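Dihydropteroate synthase 2 (Mycobacterium tuberculosis, PDB 2VP8) probably lacks dihydropteroate synthase activity, binding the pterin pyrophosphate substrate only very weakly although it can still bind the inhibitor dapsone. Local coordinates at residues 96-109 with 124-138. Numbering follows the deposited sequence.
Sequences DVDTEITRLVPFIE and TWRAQVAKAACAAGA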
loop_
_atom_site.group_PDB
_atom_site.type_symbol
_atom_site.label_atom_id
_atom_site.label_comp_id
_atom_site.label_asym_id
_atom_site.label_seq_id
_atom_site.Cartn_x
_atom_site.Cartn_y
_atom_site.Cartn_z
ATOM N N ASP B 96 25.986 22.589 18.672
ATOM C CA ASP B 96 27.429 22.440 18.881
ATOM C C ASP B 96 27.944 21.228 18.101
ATOM O O ASP B 96 27.175 20.531 17.433
ATOM C CB ASP B 96 27.753 22.240 20.368
ATOM C CG ASP B 96 27.517 23.487 21.200
ATOM O OD1 ASP B 96 26.664 23.444 22.118
ATOM O OD2 ASP B 96 28.184 24.510 20.938
ATOM N N VAL B 97 29.249 20.992 18.191
ATOM C CA VAL B 97 29.859 19.770 17.681
ATOM C C VAL B 97 30.398 18.982 18.869
ATOM O O VAL B 97 30.219 17.767 18.951
ATOM C CB VAL B 97 31.003 20.066 16.680
ATOM C CG1 VAL B 97 31.659 18.776 16.201
ATOM C CG2 VAL B 97 30.484 20.858 15.496
ATOM N N ASP B 98 31.046 19.701 19.787
ATOM C CA ASP B 98 31.644 19.123 20.989
ATOM C C ASP B 98 30.578 18.455 21.846
ATOM O O ASP B 98 30.738 17.306 22.265
ATOM C CB ASP B 98 32.359 20.199 21.814
ATOM C CG ASP B 98 33.113 21.203 20.956
ATOM O OD1 ASP B 98 34.251 21.565 21.329
ATOM O OD2 ASP B 98 32.572 21.643 19.917
ATOM N N THR B 99 29.490 19.181 22.092
ATOM C CA THR B 99 28.400 18.687 22.929
ATOM C C THR B 99 27.609 17.589 22.224
ATOM O O THR B 99 27.185 16.622 22.861
ATOM C CB THR B 99 27.442 19.815 23.386
ATOM O OG1 THR B 99 26.648 20.258 22.278
ATOM C CG2 THR B 99 28.220 20.997 23.988
ATOM N N GLU B 100 27.424 17.734 20.912
ATOM C CA GLU B 100 26.709 16.734 20.115
ATOM C C GLU B 100 27.396 15.370 20.165
ATOM O O GLU B 100 26.725 14.340 20.174
ATOM C CB GLU B 100 26.538 17.190 18.660
ATOM C CG GLU B 100 25.359 16.511 17.950
ATOM C CD GLU B 100 25.467 16.507 16.432
ATOM O OE1 GLU B 100 26.099 17.421 15.855
ATOM O OE2 GLU B 100 24.902 15.581 15.810
ATOM N N ILE B 101 28.728 15.374 20.186
ATOM C CA ILE B 101 29.522 14.158 20.367
ATOM C C ILE B 101 29.233 13.545 21.735
ATOM O O ILE B 101 28.932 12.354 21.828
ATOM C CB ILE B 101 31.055 14.424 20.208
ATOM C CG1 ILE B 101 31.417 14.733 18.753
ATOM C CG2 ILE B 101 31.896 13.245 20.729
ATOM C CD1 ILE B 101 31.183 13.585 17.796
ATOM N N THR B 102 29.301 14.367 22.783
ATOM C CA THR B 102 29.049 13.906 24.153
ATOM C C THR B 102 27.574 13.556 24.385
ATOM O O THR B 102 27.180 13.219 25.499
ATOM C CB THR B 102 29.526 14.929 25.228
ATOM O OG1 THR B 102 28.819 16.164 25.074
ATOM C CG2 THR B 102 31.039 15.184 25.132
ATOM N N ARG B 103 26.769 13.644 23.328
ATOM C CA ARG B 103 25.385 13.180 23.369
ATOM C C ARG B 103 25.193 11.868 22.611
ATOM O O ARG B 103 24.477 10.989 23.080
ATOM C CB ARG B 103 24.409 14.255 22.862
ATOM C CG ARG B 103 24.049 15.303 23.924
ATOM C CD ARG B 103 22.602 15.798 23.794
ATOM N NE ARG B 103 22.484 17.039 23.023
ATOM C CZ ARG B 103 22.568 18.265 23.540
ATOM N NH1 ARG B 103 22.780 18.440 24.841
ATOM N NH2 ARG B 103 22.447 19.326 22.751
ATOM N N LEU B 104 25.840 11.731 21.456
ATOM C CA LEU B 104 25.674 10.533 20.620
ATOM C C LEU B 104 26.546 9.361 21.047
ATOM O O LEU B 104 26.105 8.210 21.004
ATOM C CB LEU B 104 25.943 10.839 19.139
ATOM C CG LEU B 104 24.963 11.701 18.342
ATOM C CD1 LEU B 104 25.507 11.922 16.949
ATOM C CD2 LEU B 104 23.576 11.082 18.273
ATOM N N VAL B 105 27.784 9.659 21.439
ATOM C CA VAL B 105 28.787 8.624 21.718
ATOM C C VAL B 105 28.375 7.653 22.840
ATOM O O VAL B 105 28.351 6.446 22.613
ATOM C CB VAL B 105 30.222 9.226 21.914
ATOM C CG1 VAL B 105 31.180 8.220 22.555
ATOM C CG2 VAL B 105 30.777 9.678 20.576
ATOM N N PRO B 106 28.026 8.172 24.037
ATOM C CA PRO B 106 27.636 7.238 25.092
ATOM C C PRO B 106 26.416 6.407 24.688
ATOM O O PRO B 106 26.313 5.239 25.058
ATOM C CB PRO B 106 27.290 8.159 26.266
ATOM C CG PRO B 106 28.003 9.423 25.985
ATOM C CD PRO B 106 27.958 9.570 24.504
ATOM N N PHE B 107 25.518 7.007 23.913
ATOM C CA PHE B 107 24.307 6.334 23.488
ATOM C C PHE B 107 24.594 5.220 22.481
ATOM O O PHE B 107 24.050 4.118 22.603
ATOM C CB PHE B 107 23.304 7.338 22.924
ATOM C CG PHE B 107 21.957 6.746 22.655
ATOM C CD1 PHE B 107 21.208 6.194 23.688
ATOM C CD2 PHE B 107 21.438 6.729 21.375
ATOM C CE1 PHE B 107 19.966 5.634 23.441
ATOM C CE2 PHE B 107 20.192 6.177 21.124
ATOM C CZ PHE B 107 19.458 5.630 22.155
ATOM N N ILE B 108 25.440 5.512 21.491
ATOM C CA ILE B 108 25.906 4.486 20.553
ATOM C C ILE B 108 26.692 3.417 21.309
ATOM O O ILE B 108 26.473 2.223 21.104
ATOM C CB ILE B 108 26.756 5.078 19.413
ATOM C CG1 ILE B 108 25.874 5.887 18.454
ATOM C CG2 ILE B 108 27.468 3.971 18.640
ATOM C CD1 ILE B 108 26.588 7.056 17.792
ATOM N N GLU B 109 27.585 3.856 22.198
ATOM C CA GLU B 109 28.340 2.945 23.058
ATOM C C GLU B 109 27.419 1.998 23.807
ATOM O O GLU B 109 27.656 0.792 23.813
ATOM C CB GLU B 109 29.220 3.707 24.047
ATOM C CG GLU B 109 30.563 4.134 23.474
ATOM C CD GLU B 109 31.481 4.759 24.510
ATOM O OE1 GLU B 109 31.055 4.983 25.669
ATOM O OE2 GLU B 109 32.644 5.029 24.161
ATOM N N THR B 124 23.649 12.241 11.083
ATOM C CA THR B 124 24.478 13.443 11.160
ATOM C C THR B 124 24.936 13.911 9.785
ATOM O O THR B 124 25.126 13.105 8.875
ATOM C CB THR B 124 25.710 13.249 12.079
ATOM O OG1 THR B 124 26.450 14.474 12.153
ATOM C CG2 THR B 124 26.623 12.143 11.559
ATOM N N TRP B 125 25.115 15.218 9.644
ATOM C CA TRP B 125 25.632 15.794 8.411
ATOM C C TRP B 125 27.081 16.251 8.570
ATOM O O TRP B 125 27.747 16.569 7.585
ATOM C CB TRP B 125 24.750 16.956 7.956
ATOM C CG TRP B 125 24.635 18.066 8.961
ATOM C CD1 TRP B 125 23.763 18.135 10.010
ATOM C CD2 TRP B 125 25.413 19.272 9.004
ATOM N NE1 TRP B 125 23.951 19.306 10.705
ATOM C CE2 TRP B 125 24.956 20.023 10.111
ATOM C CE3 TRP B 125 26.451 19.791 8.217
ATOM C CZ2 TRP B 125 25.501 21.267 10.451
ATOM C CZ3 TRP B 125 26.995 21.031 8.557
ATOM C CH2 TRP B 125 26.518 21.752 9.666
ATOM N N ARG B 126 27.558 16.257 9.816
ATOM C CA ARG B 126 28.910 16.716 10.160
ATOM C C ARG B 126 29.910 15.564 10.250
ATOM O O ARG B 126 29.689 14.597 10.978
ATOM C CB ARG B 126 28.896 17.488 11.482
ATOM C CG ARG B 126 28.198 18.837 11.434
ATOM C CD ARG B 126 28.322 19.549 12.767
ATOM N NE ARG B 126 28.592 20.978 12.595
ATOM C CZ ARG B 126 27.778 21.958 12.981
ATOM N NH1 ARG B 126 26.622 21.674 13.577
ATOM N NH2 ARG B 126 28.123 23.225 12.775
ATOM N N ALA B 127 31.010 15.685 9.512
ATOM C CA ALA B 127 32.047 14.649 9.441
ATOM C C ALA B 127 32.712 14.341 10.789
ATOM O O ALA B 127 33.000 13.181 11.091
ATOM C CB ALA B 127 33.096 15.032 8.405
ATOM N N GLN B 128 32.962 15.382 11.581
ATOM C CA GLN B 128 33.531 15.229 12.919
ATOM C C GLN B 128 32.609 14.378 13.799
ATOM O O GLN B 128 33.072 13.519 14.554
ATOM C CB GLN B 128 33.779 16.599 13.572
ATOM C CG GLN B 128 34.808 17.483 12.863
ATOM C CD GLN B 128 35.219 18.701 13.689
ATOM O OE1 GLN B 128 34.705 18.927 14.787
ATOM N NE2 GLN B 128 36.155 19.491 13.162
ATOM N N VAL B 129 31.304 14.616 13.677
ATOM C CA VAL B 129 30.295 13.894 14.449
ATOM C C VAL B 129 30.223 12.429 14.017
ATOM O O VAL B 129 30.164 11.531 14.857
ATOM C CB VAL B 129 28.907 14.565 14.340
ATOM C CG1 VAL B 129 27.901 13.861 15.219
ATOM C CG2 VAL B 129 28.987 16.025 14.737
ATOM N N ALA B 130 30.245 12.199 12.708
ATOM C CA ALA B 130 30.237 10.850 12.154
ATOM C C ALA B 130 31.476 10.060 12.547
ATOM O O ALA B 130 31.398 8.850 12.765
ATOM C CB ALA B 130 30.104 10.896 10.644
ATOM N N LYS B 131 32.611 10.754 12.636
ATOM C CA LYS B 131 33.884 10.144 13.006
ATOM C C LYS B 131 33.787 9.425 14.353
ATOM O O LYS B 131 34.004 8.213 14.432
ATOM C CB LYS B 131 34.996 11.200 13.033
ATOM C CG LYS B 131 36.405 10.648 12.830
ATOM C CD LYS B 131 37.469 11.738 12.930
ATOM C CE LYS B 131 38.847 11.204 12.553
ATOM N NZ LYS B 131 39.940 12.122 12.974
ATOM N N ALA B 132 33.433 10.169 15.400
ATOM C CA ALA B 132 33.339 9.615 16.748
ATOM C C ALA B 132 32.222 8.587 16.872
ATOM O O ALA B 132 32.321 7.654 17.673
ATOM C CB ALA B 132 33.154 10.721 17.763
ATOM N N ALA B 133 31.166 8.762 16.079
ATOM C CA ALA B 133 30.012 7.870 16.111
ATOM C C ALA B 133 30.360 6.494 15.553
ATOM O O ALA B 133 29.947 5.475 16.107
ATOM C CB ALA B 133 28.851 8.476 15.358
ATOM N N CYS B 134 31.122 6.473 14.462
ATOM C CA CYS B 134 31.636 5.229 13.901
ATOM C C CYS B 134 32.581 4.536 14.877
ATOM O O CYS B 134 32.545 3.312 15.022
ATOM C CB CYS B 134 32.348 5.493 12.578
ATOM S SG CYS B 134 31.224 5.895 11.238
ATOM N N ALA B 135 33.414 5.329 15.544
ATOM C CA ALA B 135 34.335 4.823 16.552
ATOM C C ALA B 135 33.564 4.224 17.715
ATOM O O ALA B 135 33.972 3.210 18.283
ATOM C CB ALA B 135 35.256 5.937 17.042
ATOM N N ALA B 136 32.442 4.853 18.056
ATOM C CA ALA B 136 31.592 4.390 19.139
ATOM C C ALA B 136 30.909 3.062 18.806
ATOM O O ALA B 136 30.530 2.311 19.717
ATOM C CB ALA B 136 30.571 5.455 19.503
ATOM N N GLY B 137 30.756 2.781 17.511
ATOM C CA GLY B 137 30.185 1.521 17.043
ATOM C C GLY B 137 29.213 1.609 15.874
ATOM O O GLY B 137 28.668 0.589 15.447
ATOM N N ALA B 138 28.983 2.814 15.348
ATOM C CA ALA B 138 28.057 2.990 14.224
ATOM C C ALA B 138 28.595 2.318 12.966
ATOM O O ALA B 138 29.800 2.329 12.701
ATOM C CB ALA B 138 27.773 4.460 13.971
#
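Val129 meets Glu100, Ile101 and Leu104 where two neighbouring outer helices of the TIM barrel, 98-114 and 127-136, lie side by side. Strand 119-123 runs between them in the chain, giving the alpha-beta-alpha order of this fold. The axes of 98-109 and 127-136 run nearly parallel, at 18°, and approach to 8.7 Å at their closest. No hydrogen bond joins the two segments; the contact is mainly apolar.

Ile108 can be followed outward from its backbone. Its CB rests against the methyl of Ala136, and Ile108 CG2, anti to the backbone N, lies 3.5 Å from Ala136 CB. CG2 also lies over the turn that ends helix 127-136, near the backbone N atoms of Gly137 and Ala138. The other branch, CG1, leaves beside the backbone N (chi1 -71°) and carries Ile108 CD1 to Ala133 CB, 3.6 Å away. Alanines at 132, 133 and 136 keep helix 127-136 low here, and the longer side chains of 98-109 rest on it: Ile101 CD1 sits 3.5 Å from Ala132 CB, which Val105 CG2 also touches.

On the inner side Leu104 CD1 touches Val129 CG1, and Leu104 also packs on Val84 of strand 81-85. The Glu100 chain crosses Val129 at about a right angle, laying its carboxylate over both methyls; Glu100 OE1 lies 3.4 Å from Val129 CG2. Glu100 OE1 remains 4.9 Å from Arg126 NH1, so any attraction between the charges is probably long-range.

At the N-terminal end Thr124 OG1 accepts a hydrogen bond from Arg126 N in an ST turn, just ahead of helix 127-136. The Arg126 guanidinium lies between Trp125 CZ2 over one face and Val97 CG2 over the other, both offset toward the rim, with Val97 CG2 3.4 Å above the guanidinium plane.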